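Long-range contacts in integral membrane indolylacetylinositol arabinosyltransferase EmbC (Mycolicibacterium smegmatis, PDB 7BVE), which probably transfers arabinose units to build the arabinan of the mycobacterial cell wall, as a multi-spanning membrane glycosyltransferase to which ethambutol is bound here: residues Q54-P59 against Q1051-D1056; A65-V70 against S201-T206; V90-V95 against V184-D189; P96-K101 against T1044-D1049. All coordinates share one frame; numbering follows the deposited sequence.

Interaction 1: residues Q54-P59 against Q1051-D1056; sequences QSVDAP and QPARLD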
loop_
_atom_site.group_PDB
_atom_site.type_symbol
_atom_site.label_atom_id
_atom_site.label_comp_id
_atom_site.label_asym_id
_atom_site.label_seq_id
_atom_site.Cartn_x
_atom_site.Cartn_y
_atom_site.Cartn_z
ATOM N N GLN A 54 8.663 49.676 22.215
ATOM C CA GLN A 54 8.375 48.516 23.046
ATOM C C GLN A 54 7.825 47.426 22.148
ATOM O O GLN A 54 6.870 47.666 21.410
ATOM C CB GLN A 54 7.378 48.868 24.149
ATOM C CG GLN A 54 7.033 47.730 25.101
ATOM C CD GLN A 54 8.203 47.305 25.961
ATOM O OE1 GLN A 54 8.981 48.135 26.422
ATOM N NE2 GLN A 54 8.323 46.005 26.194
ATOM N N SER A 55 8.431 46.249 22.199
ATOM C CA SER A 55 7.948 45.131 21.412
ATOM C C SER A 55 6.636 44.611 21.980
ATOM O O SER A 55 6.442 44.555 23.195
ATOM C CB SER A 55 8.983 44.018 21.402
ATOM O OG SER A 55 10.206 44.492 20.885
ATOM N N VAL A 56 5.722 44.241 21.089
ATOM C CA VAL A 56 4.450 43.662 21.502
ATOM C C VAL A 56 4.383 42.249 20.954
ATOM O O VAL A 56 5.314 41.790 20.292
ATOM C CB VAL A 56 3.246 44.495 21.037
ATOM C CG1 VAL A 56 3.310 45.881 21.618
ATOM C CG2 VAL A 56 3.181 44.543 19.539
ATOM N N ASP A 57 3.292 41.544 21.228
ATOM C CA ASP A 57 3.195 40.134 20.875
ATOM C C ASP A 57 1.761 39.843 20.460
ATOM O O ASP A 57 0.879 39.738 21.313
ATOM C CB ASP A 57 3.618 39.267 22.053
ATOM C CG ASP A 57 4.000 37.882 21.639
ATOM O OD1 ASP A 57 3.904 37.577 20.439
ATOM O OD2 ASP A 57 4.424 37.101 22.513
ATOM N N ALA A 58 1.528 39.705 19.156
ATOM C CA ALA A 58 0.185 39.532 18.603
ATOM C C ALA A 58 0.201 38.457 17.528
ATOM O O ALA A 58 0.247 38.758 16.334
ATOM C CB ALA A 58 -0.332 40.853 18.038
ATOM N N PRO A 59 0.151 37.182 17.918
ATOM C CA PRO A 59 0.298 36.104 16.930
ATOM C C PRO A 59 -1.008 35.852 16.195
ATOM O O PRO A 59 -1.989 35.419 16.790
ATOM C CB PRO A 59 0.699 34.901 17.782
ATOM C CG PRO A 59 1.103 35.456 19.070
ATOM C CD PRO A 59 0.268 36.653 19.279
ATOM N N GLN A 1051 5.093 42.517 25.756
ATOM C CA GLN A 1051 3.753 42.448 26.306
ATOM C C GLN A 1051 2.769 42.012 25.224
ATOM O O GLN A 1051 3.096 42.037 24.040
ATOM C CB GLN A 1051 3.357 43.813 26.866
ATOM C CG GLN A 1051 4.253 44.295 27.989
ATOM C CD GLN A 1051 4.157 43.424 29.220
ATOM O OE1 GLN A 1051 3.075 42.978 29.596
ATOM N NE2 GLN A 1051 5.295 43.166 29.851
ATOM N N PRO A 1052 1.569 41.576 25.595
ATOM C CA PRO A 1052 0.529 41.392 24.581
ATOM C C PRO A 1052 0.064 42.728 24.028
ATOM O O PRO A 1052 0.210 43.782 24.651
ATOM C CB PRO A 1052 -0.591 40.679 25.341
ATOM C CG PRO A 1052 0.095 40.000 26.441
ATOM C CD PRO A 1052 1.194 40.919 26.858
ATOM N N ALA A 1053 -0.486 42.675 22.823
ATOM C CA ALA A 1053 -0.952 43.876 22.148
ATOM C C ALA A 1053 -2.382 44.174 22.573
ATOM O O ALA A 1053 -3.059 43.350 23.191
ATOM C CB ALA A 1053 -0.840 43.708 20.638
ATOM N N ARG A 1054 -2.869 45.365 22.235
ATOM C CA ARG A 1054 -4.282 45.677 22.425
ATOM C C ARG A 1054 -4.829 46.087 21.061
ATOM O O ARG A 1054 -4.128 46.719 20.266
ATOM C CB ARG A 1054 -4.486 46.751 23.485
ATOM C CG ARG A 1054 -3.982 48.128 23.138
ATOM C CD ARG A 1054 -4.098 49.043 24.326
ATOM N NE ARG A 1054 -3.157 48.665 25.372
ATOM C CZ ARG A 1054 -3.160 49.179 26.595
ATOM N NH1 ARG A 1054 -4.063 50.092 26.926
ATOM N NH2 ARG A 1054 -2.268 48.780 27.487
ATOM N N LEU A 1055 -6.053 45.672 20.775
ATOM C CA LEU A 1055 -6.604 45.868 19.449
ATOM C C LEU A 1055 -7.694 46.929 19.482
ATOM O O LEU A 1055 -8.440 47.054 20.455
ATOM C CB LEU A 1055 -7.170 44.560 18.911
ATOM C CG LEU A 1055 -6.195 43.390 18.859
ATOM C CD1 LEU A 1055 -6.883 42.177 18.279
ATOM C CD2 LEU A 1055 -4.956 43.742 18.082
ATOM N N ASP A 1056 -7.783 47.694 18.403
ATOM C CA ASP A 1056 -8.774 48.750 18.274
ATOM C C ASP A 1056 -9.986 48.191 17.544
ATOM O O ASP A 1056 -9.926 47.939 16.338
ATOM C CB ASP A 1056 -8.189 49.947 17.534
ATOM C CG ASP A 1056 -7.083 50.620 18.314
ATOM O OD1 ASP A 1056 -7.121 50.570 19.558
ATOM O OD2 ASP A 1056 -6.168 51.191 17.687
#
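Val56 and Asp57 run roughly parallel to Gln1051 and Pro1052, loosely paired, and illustrate how distant parts of a chain can meet mainly through their backbones. The polar part of the contact converges on a single carbonyl: Gln1051 O lies 2.9 Å from Asp57 N, and Val56 CA approaches the same oxygen at 3.3 Å in a CA-H...O contact, bent to 128° at the hydrogen. Asp57 adds its CB, 3.4 Å from Gln1051 O. Beyond CB the side chain turns off: with CG nearly anti to the backbone nitrogen (chi1 -160°) its carboxylate leads away from the 1051-1056 segment. On its carbonyl side Asp57 O lies 3.7 Å from Pro1052 CA, a plain van der Waals approach.

The apolar part is a small cluster of methyl and methine groups. Ala1053 points its CB toward the partner segment and rests against Ala58 CB at 3.9 Å, with Val56 CB close by at 4.2 Å. Val56 meets the alanine methyl with CB and its CG2 methyl about equally, CG1 lying farther off.

In the fold, this loose contact joins the concanavalin-like region to the C-terminal domain almost a thousand residues later. Leu45 of strand 38-46 touches both Ala58 and Ala1053, Trp47 packs on Val56, and Leu1019 of helix 1016-1019 meets Asp57 and Pro59. Just beyond the contact, Asp1056 forms a backbone hydrogen bond with Glu44, where strand 1056-1062 joins the sheet beside strand 38-46.

Interaction 2: residues A65-V70 against S201-T206; sequences ATDLTV and SATIDT
Thr69 and Ser201 face each other as an antiparallel hydrogen-bonded pair, the regular end of a ladder that becomes less regular toward the other end. Their two amide-carbonyl bonds, Thr69 N to Ser201 O at 3.0 Å and Ser201 N to Thr69 O at 2.9 Å, hold strands 67-70 and 201-203 at an axis separation of 4.8 Å.

The buried face is closely packed and apolar. Leu68 has CG anti to its backbone nitrogen (chi1 -180°), which together with the turn at chi2 (58°) swings CD1 toward the 201-203 strand, 3.8 Å from Ala202 CB. Ala65 CB meets the same alanine methyl at 4.0 Å, from a direction roughly at right angles to Leu68 CD1.

The opposite face, carrying Asp67, Thr69, Ser201 and Thr203, is partly exposed. The ladder itself is loose in its middle, where Thr203 N reaches Asp67 O only in a weak bond of 3.5 Å. Past it the chains are gathered again: Thr66 N donates to Thr203 O at 3.1 Å, and Thr203 OG1 donates to Thr66 OG1 at 2.6 Å, the two side chains crossing at about a right angle. Asp205 pairs with Arg207.

The chemistry is that of neighbouring inner strands of an antiparallel sheet with one apolar and one polar face: backbone bonds set the register, small apolar groups fill the inner face, and on the outer one a single hydroxyl pair, Thr203 and Thr66, bridges the chains, while Ser201 turns to Asn46.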
loop_
_atom_site.group_PDB
_atom_site.type_symbol
_atom_site.label_atom_id
_atom_site.label_comp_id
_atom_site.label_asym_id
_atom_site.label_seq_id
_atom_site.Cartn_x
_atom_site.Cartn_y
_atom_site.Cartn_z
ATOM N N ALA A 65 -2.234 39.493 7.649
ATOM C CA ALA A 65 -3.256 40.522 7.688
ATOM C C ALA A 65 -3.738 40.798 6.275
ATOM O O ALA A 65 -3.051 40.494 5.301
ATOM C CB ALA A 65 -2.711 41.800 8.319
ATOM N N THR A 66 -4.925 41.384 6.161
ATOM C CA THR A 66 -5.417 41.739 4.835
ATOM C C THR A 66 -4.803 43.027 4.301
ATOM O O THR A 66 -5.068 43.386 3.153
ATOM C CB THR A 66 -6.943 41.859 4.852
ATOM O OG1 THR A 66 -7.338 42.915 5.730
ATOM C CG2 THR A 66 -7.566 40.576 5.332
ATOM N N ASP A 67 -3.977 43.703 5.092
ATOM C CA ASP A 67 -3.464 45.033 4.815
ATOM C C ASP A 67 -2.337 45.305 5.794
ATOM O O ASP A 67 -2.401 44.864 6.937
ATOM C CB ASP A 67 -4.575 46.076 4.969
ATOM C CG ASP A 67 -4.103 47.479 4.706
ATOM O OD1 ASP A 67 -3.914 47.835 3.530
ATOM O OD2 ASP A 67 -3.922 48.236 5.683
ATOM N N LEU A 68 -1.312 46.019 5.345
ATOM C CA LEU A 68 -0.179 46.348 6.195
ATOM C C LEU A 68 0.463 47.622 5.680
ATOM O O LEU A 68 0.628 47.792 4.475
ATOM C CB LEU A 68 0.834 45.201 6.233
ATOM C CG LEU A 68 2.093 45.360 7.081
ATOM C CD1 LEU A 68 1.749 45.616 8.516
ATOM C CD2 LEU A 68 2.918 44.112 6.980
ATOM N N THR A 69 0.805 48.525 6.594
ATOM C CA THR A 69 1.332 49.833 6.209
ATOM C C THR A 69 2.241 50.335 7.320
ATOM O O THR A 69 1.761 50.628 8.416
ATOM C CB THR A 69 0.195 50.817 5.949
ATOM O OG1 THR A 69 -0.580 50.385 4.825
ATOM C CG2 THR A 69 0.730 52.207 5.676
ATOM N N VAL A 70 3.532 50.453 7.041
ATOM C CA VAL A 70 4.488 50.990 7.998
ATOM C C VAL A 70 5.192 52.184 7.362
ATOM O O VAL A 70 5.388 52.230 6.146
ATOM C CB VAL A 70 5.469 49.884 8.475
ATOM C CG1 VAL A 70 6.261 49.313 7.354
ATOM C CG2 VAL A 70 6.397 50.375 9.558
ATOM N N SER A 201 0.388 49.832 10.869
ATOM C CA SER A 201 -1.023 49.492 10.932
ATOM C C SER A 201 -1.244 48.194 10.183
ATOM O O SER A 201 -0.581 47.939 9.179
ATOM C CB SER A 201 -1.894 50.591 10.332
ATOM O OG SER A 201 -1.768 51.787 11.072
ATOM N N ALA A 202 -2.173 47.380 10.673
ATOM C CA ALA A 202 -2.487 46.114 10.030
ATOM C C ALA A 202 -3.904 45.726 10.402
ATOM O O ALA A 202 -4.216 45.627 11.586
ATOM C CB ALA A 202 -1.510 45.018 10.455
ATOM N N THR A 203 -4.754 45.512 9.403
ATOM C CA THR A 203 -6.123 45.083 9.650
ATOM C C THR A 203 -6.153 43.566 9.697
ATOM O O THR A 203 -5.837 42.905 8.708
ATOM C CB THR A 203 -7.083 45.586 8.577
ATOM O OG1 THR A 203 -6.793 44.933 7.344
ATOM C CG2 THR A 203 -6.934 47.073 8.390
ATOM N N ILE A 204 -6.544 43.021 10.844
ATOM C CA ILE A 204 -6.532 41.582 11.038
ATOM C C ILE A 204 -7.733 40.969 10.330
ATOM O O ILE A 204 -8.823 41.552 10.287
ATOM C CB ILE A 204 -6.536 41.276 12.546
ATOM C CG1 ILE A 204 -5.423 42.053 13.223
ATOM C CG2 ILE A 204 -6.271 39.828 12.809
ATOM C CD1 ILE A 204 -5.531 42.064 14.699
ATOM N N ASP A 205 -7.533 39.788 9.749
ATOM C CA ASP A 205 -8.593 39.085 9.032
ATOM C C ASP A 205 -9.552 38.440 10.030
ATOM O O ASP A 205 -9.460 37.259 10.363
ATOM C CB ASP A 205 -7.993 38.055 8.090
ATOM C CG ASP A 205 -9.038 37.340 7.276
ATOM O OD1 ASP A 205 -9.599 37.957 6.350
ATOM O OD2 ASP A 205 -9.297 36.154 7.560
ATOM N N THR A 206 -10.484 39.244 10.527
ATOM C CA THR A 206 -11.573 38.735 11.356
ATOM C C THR A 206 -12.846 38.591 10.528
ATOM O O THR A 206 -13.856 39.227 10.796
ATOM C CB THR A 206 -11.816 39.658 12.539
ATOM O OG1 THR A 206 -12.438 40.857 12.078
ATOM C CG2 THR A 206 -10.516 40.028 13.182
#

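Interaction 3: residues V90-V95 against V184-D189; sequences VLLSTV and VGVFTD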
loop_
_atom_site.group_PDB
_atom_site.type_symbol
_atom_site.label_atom_id
_atom_site.label_comp_id
_atom_site.label_asym_id
_atom_site.label_seq_id
_atom_site.Cartn_x
_atom_site.Cartn_y
_atom_site.Cartn_z
ATOM N N VAL A 90 17.994 45.113 14.101
ATOM C CA VAL A 90 16.710 45.375 13.463
ATOM C C VAL A 90 16.117 46.673 13.993
ATOM O O VAL A 90 16.239 47.013 15.173
ATOM C CB VAL A 90 15.749 44.182 13.633
ATOM C CG1 VAL A 90 16.343 42.946 13.008
ATOM C CG2 VAL A 90 15.408 43.922 15.073
ATOM N N LEU A 91 15.527 47.436 13.082
ATOM C CA LEU A 91 14.741 48.609 13.421
ATOM C C LEU A 91 13.289 48.257 13.673
ATOM O O LEU A 91 12.648 48.876 14.528
ATOM C CB LEU A 91 14.827 49.632 12.285
ATOM C CG LEU A 91 14.089 50.964 12.386
ATOM C CD1 LEU A 91 14.663 51.796 13.481
ATOM C CD2 LEU A 91 14.174 51.701 11.082
ATOM N N LEU A 92 12.781 47.254 12.965
ATOM C CA LEU A 92 11.397 46.832 13.031
ATOM C C LEU A 92 11.323 45.449 12.414
ATOM O O LEU A 92 12.133 45.105 11.557
ATOM C CB LEU A 92 10.497 47.823 12.297
ATOM C CG LEU A 92 8.987 47.805 12.430
ATOM C CD1 LEU A 92 8.545 49.229 12.333
ATOM C CD2 LEU A 92 8.346 46.992 11.333
ATOM N N SER A 93 10.353 44.664 12.857
ATOM C CA SER A 93 10.219 43.288 12.411
ATOM C C SER A 93 8.803 42.830 12.699
ATOM O O SER A 93 8.086 43.453 13.480
ATOM C CB SER A 93 11.224 42.379 13.110
ATOM O OG SER A 93 11.045 41.037 12.721
ATOM N N THR A 94 8.400 41.746 12.048
ATOM C CA THR A 94 7.186 41.044 12.426
ATOM C C THR A 94 7.472 39.642 12.932
ATOM O O THR A 94 6.537 38.915 13.268
ATOM C CB THR A 94 6.190 40.981 11.260
ATOM O OG1 THR A 94 6.740 40.223 10.183
ATOM C CG2 THR A 94 5.846 42.364 10.771
ATOM N N VAL A 95 8.741 39.244 12.980
ATOM C CA VAL A 95 9.180 37.972 13.556
ATOM C C VAL A 95 10.421 38.221 14.396
ATOM O O VAL A 95 11.144 39.203 14.186
ATOM C CB VAL A 95 9.494 36.935 12.458
ATOM C CG1 VAL A 95 8.234 36.446 11.785
ATOM C CG2 VAL A 95 10.384 37.559 11.431
ATOM N N VAL A 184 3.833 37.605 13.899
ATOM C CA VAL A 184 3.700 36.972 15.208
ATOM C C VAL A 184 3.903 38.033 16.280
ATOM O O VAL A 184 4.088 37.716 17.457
ATOM C CB VAL A 184 4.684 35.803 15.402
ATOM C CG1 VAL A 184 4.418 34.701 14.420
ATOM C CG2 VAL A 184 6.093 36.267 15.270
ATOM N N GLY A 185 3.854 39.297 15.886
ATOM C CA GLY A 185 4.065 40.392 16.808
ATOM C C GLY A 185 4.841 41.475 16.107
ATOM O O GLY A 185 5.107 41.331 14.921
ATOM N N VAL A 186 5.195 42.560 16.780
ATOM C CA VAL A 186 6.023 43.605 16.187
ATOM C C VAL A 186 7.195 43.834 17.122
ATOM O O VAL A 186 7.017 44.360 18.225
ATOM C CB VAL A 186 5.250 44.905 15.948
ATOM C CG1 VAL A 186 6.174 45.970 15.408
ATOM C CG2 VAL A 186 4.105 44.686 14.985
ATOM N N PHE A 187 8.390 43.452 16.687
ATOM C CA PHE A 187 9.574 43.433 17.527
ATOM C C PHE A 187 10.561 44.489 17.054
ATOM O O PHE A 187 10.539 44.909 15.899
ATOM C CB PHE A 187 10.223 42.055 17.497
ATOM C CG PHE A 187 9.296 40.959 17.882
ATOM C CD1 PHE A 187 8.938 40.750 19.189
ATOM C CD2 PHE A 187 8.787 40.116 16.921
ATOM C CE1 PHE A 187 8.075 39.750 19.529
ATOM C CE2 PHE A 187 7.933 39.113 17.259
ATOM C CZ PHE A 187 7.579 38.924 18.555
ATOM N N THR A 188 11.433 44.922 17.958
ATOM C CA THR A 188 12.391 45.978 17.653
ATOM C C THR A 188 13.599 45.825 18.565
ATOM O O THR A 188 13.620 44.979 19.463
ATOM C CB THR A 188 11.762 47.355 17.815
ATOM O OG1 THR A 188 12.708 48.352 17.421
ATOM C CG2 THR A 188 11.385 47.588 19.244
ATOM N N ASP A 189 14.619 46.655 18.327
ATOM C CA ASP A 189 15.816 46.680 19.163
ATOM C C ASP A 189 16.158 48.069 19.676
ATOM O O ASP A 189 17.317 48.313 20.014
ATOM C CB ASP A 189 17.044 46.128 18.430
ATOM C CG ASP A 189 17.015 44.629 18.288
ATOM O OD1 ASP A 189 16.295 43.971 19.060
ATOM O OD2 ASP A 189 17.757 44.095 17.441
#
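Phe187, Val90 and Thr94 bury the most surface where the 90-95 and 184-189 segments run antiparallel. Phe187 sits at the middle. Its CG stands beside the backbone nitrogen (chi1 -56°), so that the ring runs back along its own chain. Phe187 CD2 thereby comes to 3.6 Å from Val95 C, an oblique approach; Thr94 C lies near the plane at the ring edge. The amide of Phe187 donates to Ser93 O at 3.2 Å.

Val90 marks one end. Its CG2 touches Asp189 OD2 at 3.3 Å, and its amide makes only a weak bond to that oxygen, whose stronger partner is Lys97. Next to it, Thr188 OG1 donates to Leu91 O at 2.9 Å from well above the carbonyl plane, so a side-chain hydroxyl takes over where the chain turns a corner at Leu91.

Thr94 governs the other end. Its carbonyl receives Val184 N at 3.1 Å in a nearly straight bond of 173°, while its hydroxyl engages Gln182 O and Leu107 N. Val184 CG2 and Val95 CG1, 4.1 Å apart, cover this bond with methyl groups. Gly185, next to Val184 at this end, has backbone angles at which a CB would be jammed against the preceding carbonyl oxygen.

A loop therefore lines strand 90-93 on the side away from strand 107-112. A loop running along the outer edge of an antiparallel sheet, with only a few regular bonds, is how this part of the concanavalin-like region is built.

Interaction 4: residues P96-K101 against T1044-D1049; sequences PKQAPK and TPWYPD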
loop_
_atom_site.group_PDB
_atom_site.type_symbol
_atom_site.label_atom_id
_atom_site.label_comp_id
_atom_site.label_asym_id
_atom_site.label_seq_id
_atom_site.Cartn_x
_atom_site.Cartn_y
_atom_site.Cartn_z
ATOM N N PRO A 96 10.679 37.365 15.390
ATOM C CA PRO A 96 11.921 37.520 16.161
ATOM C C PRO A 96 13.106 37.086 15.314
ATOM O O PRO A 96 13.085 36.010 14.721
ATOM C CB PRO A 96 11.717 36.589 17.359
ATOM C CG PRO A 96 10.296 36.361 17.426
ATOM C CD PRO A 96 9.814 36.358 16.022
ATOM N N LYS A 97 14.156 37.914 15.284
ATOM C CA LYS A 97 15.297 37.671 14.406
ATOM C C LYS A 97 16.109 36.440 14.792
ATOM O O LYS A 97 16.909 35.969 13.976
ATOM C CB LYS A 97 16.218 38.886 14.399
ATOM C CG LYS A 97 16.907 39.117 15.726
ATOM C CD LYS A 97 17.777 40.348 15.706
ATOM C CE LYS A 97 18.467 40.553 17.036
ATOM N NZ LYS A 97 19.275 41.797 17.045
ATOM N N GLN A 98 15.931 35.911 16.008
ATOM C CA GLN A 98 16.688 34.750 16.450
ATOM C C GLN A 98 16.151 33.445 15.895
ATOM O O GLN A 98 16.849 32.430 15.973
ATOM C CB GLN A 98 16.703 34.658 17.974
ATOM C CG GLN A 98 17.507 35.724 18.673
ATOM C CD GLN A 98 16.705 36.961 18.960
ATOM O OE1 GLN A 98 15.485 36.938 18.928
ATOM N NE2 GLN A 98 17.389 38.052 19.261
ATOM N N ALA A 99 14.941 33.446 15.348
ATOM C CA ALA A 99 14.334 32.227 14.848
ATOM C C ALA A 99 15.044 31.750 13.581
ATOM O O ALA A 99 15.599 32.558 12.831
ATOM C CB ALA A 99 12.857 32.458 14.566
ATOM N N PRO A 100 15.074 30.436 13.340
ATOM C CA PRO A 100 15.730 29.947 12.118
ATOM C C PRO A 100 14.984 30.302 10.846
ATOM O O PRO A 100 15.616 30.560 9.815
ATOM C CB PRO A 100 15.778 28.431 12.338
ATOM C CG PRO A 100 15.684 28.260 13.802
ATOM C CD PRO A 100 14.781 29.340 14.273
ATOM N N LYS A 101 13.656 30.321 10.888
ATOM C CA LYS A 101 12.829 30.585 9.723
ATOM C C LYS A 101 12.300 32.007 9.694
ATOM O O LYS A 101 11.303 32.271 9.024
ATOM C CB LYS A 101 11.658 29.609 9.687
ATOM C CG LYS A 101 12.052 28.158 9.606
ATOM C CD LYS A 101 12.648 27.825 8.260
ATOM C CE LYS A 101 12.911 26.340 8.153
ATOM N NZ LYS A 101 13.524 25.980 6.853
ATOM N N THR A 1044 9.607 29.053 25.834
ATOM C CA THR A 1044 10.199 30.287 26.310
ATOM C C THR A 1044 10.232 31.308 25.182
ATOM O O THR A 1044 10.630 30.962 24.063
ATOM C CB THR A 1044 11.624 30.030 26.817
ATOM O OG1 THR A 1044 11.606 28.979 27.787
ATOM C CG2 THR A 1044 12.203 31.273 27.461
ATOM N N PRO A 1045 9.819 32.551 25.410
ATOM C CA PRO A 1045 9.871 33.543 24.339
ATOM C C PRO A 1045 11.295 33.977 24.049
ATOM O O PRO A 1045 12.163 33.951 24.920
ATOM C CB PRO A 1045 9.055 34.708 24.906
ATOM C CG PRO A 1045 8.236 34.122 25.977
ATOM C CD PRO A 1045 9.079 33.058 26.572
ATOM N N TRP A 1046 11.532 34.377 22.797
ATOM C CA TRP A 1046 12.822 34.967 22.461
ATOM C C TRP A 1046 12.967 36.353 23.069
ATOM O O TRP A 1046 14.033 36.703 23.582
ATOM C CB TRP A 1046 13.020 35.051 20.952
ATOM C CG TRP A 1046 13.136 33.771 20.234
ATOM C CD1 TRP A 1046 12.212 33.212 19.429
ATOM C CD2 TRP A 1046 14.246 32.881 20.250
ATOM N NE1 TRP A 1046 12.671 32.029 18.924
ATOM C CE2 TRP A 1046 13.922 31.800 19.420
ATOM C CE3 TRP A 1046 15.488 32.893 20.886
ATOM C CZ2 TRP A 1046 14.788 30.740 19.208
ATOM C CZ3 TRP A 1046 16.344 31.840 20.679
ATOM C CH2 TRP A 1046 15.993 30.778 19.844
ATOM N N TYR A 1047 11.916 37.169 23.002
ATOM C CA TYR A 1047 11.966 38.468 23.657
ATOM C C TYR A 1047 11.086 38.426 24.901
ATOM O O TYR A 1047 9.851 38.440 24.780
ATOM C CB TYR A 1047 11.516 39.603 22.728
ATOM C CG TYR A 1047 12.449 39.965 21.592
ATOM C CD1 TYR A 1047 13.673 39.338 21.413
ATOM C CD2 TYR A 1047 12.137 40.999 20.743
ATOM C CE1 TYR A 1047 14.516 39.697 20.376
ATOM C CE2 TYR A 1047 12.970 41.368 19.722
ATOM C CZ TYR A 1047 14.150 40.721 19.540
ATOM O OH TYR A 1047 14.960 41.117 18.506
ATOM N N PRO A 1048 11.658 38.382 26.107
ATOM C CA PRO A 1048 10.827 38.275 27.312
ATOM C C PRO A 1048 10.089 39.551 27.676
ATOM O O PRO A 1048 9.107 39.481 28.425
ATOM C CB PRO A 1048 11.838 37.899 28.396
ATOM C CG PRO A 1048 13.009 37.337 27.651
ATOM C CD PRO A 1048 13.073 38.131 26.398
ATOM N N ASP A 1049 10.521 40.708 27.177
ATOM C CA ASP A 1049 9.896 41.993 27.472
ATOM C C ASP A 1049 8.807 42.372 26.475
ATOM O O ASP A 1049 8.541 43.564 26.276
ATOM C CB ASP A 1049 10.963 43.084 27.530
ATOM C CG ASP A 1049 11.820 43.132 26.273
ATOM O OD1 ASP A 1049 11.703 42.226 25.420
ATOM O OD2 ASP A 1049 12.609 44.086 26.129
#
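Pro96 to Ala99 form a type I beta turn, closed by Ala99 N donating to Pro96 O at 3.2 Å, and this turn sets Gln98 and Pro96 against Trp1046 just beyond strand 1039-1045. Gln98 has the largest share of the contact on its side. Its CB lies over one face of the Trp1046 indole, 3.9 Å from the centroid of the six-membered ring and 20° off the normal, a CH-pi contact displaced toward the rim. A bend at chi2 (88°) then sends the amide past the indole to Tyr1047, where Gln98 OE1 comes obliquely to 3.3 Å from Tyr1047 CE1 and NE2 lies at the ring edge, in its plane. The amide and phenol planes are 65° apart.

Pro96 crosses the tryptophan at about a right angle, its CB 4.0 Å from Trp1046 CD1. Lys97, extended beyond CG, passes the phenol with CE 3.8 Å from Tyr1047 OH before its ammonium goes on to Asp189.

No hydrogen bond joins the two segments. The contact rests on aliphatic carbon over the indole face and an amide set steeply to the phenol at its edge, an interface whose attraction is probably mainly dispersion, while the Lys97 ammonium is paired with Asp189.

Interactions 2 and 3 lie wholly in the concanavalin-like region, whereas interactions 1 and 4 join that region to the C-terminal domain. Interaction 3 is the buried one; the others are partly exposed. Bonding follows place: interaction 2 is ladder-like within a sheet, interaction 3 mixes backbone bonds with packing at a strand edge, interaction 4 rests on aromatic and aliphatic groups, and interaction 1 on backbone approach and a few small apolar groups. The 184-189 loop connects several of them, since Val186 O probably accepts a bond from Val56 N of interaction 1, and Phe187 meets the Tyr1047 ring of interaction 4 at about 90°. Interaction 2 stands apart from interaction 4, with nearest atoms about 13 Å away.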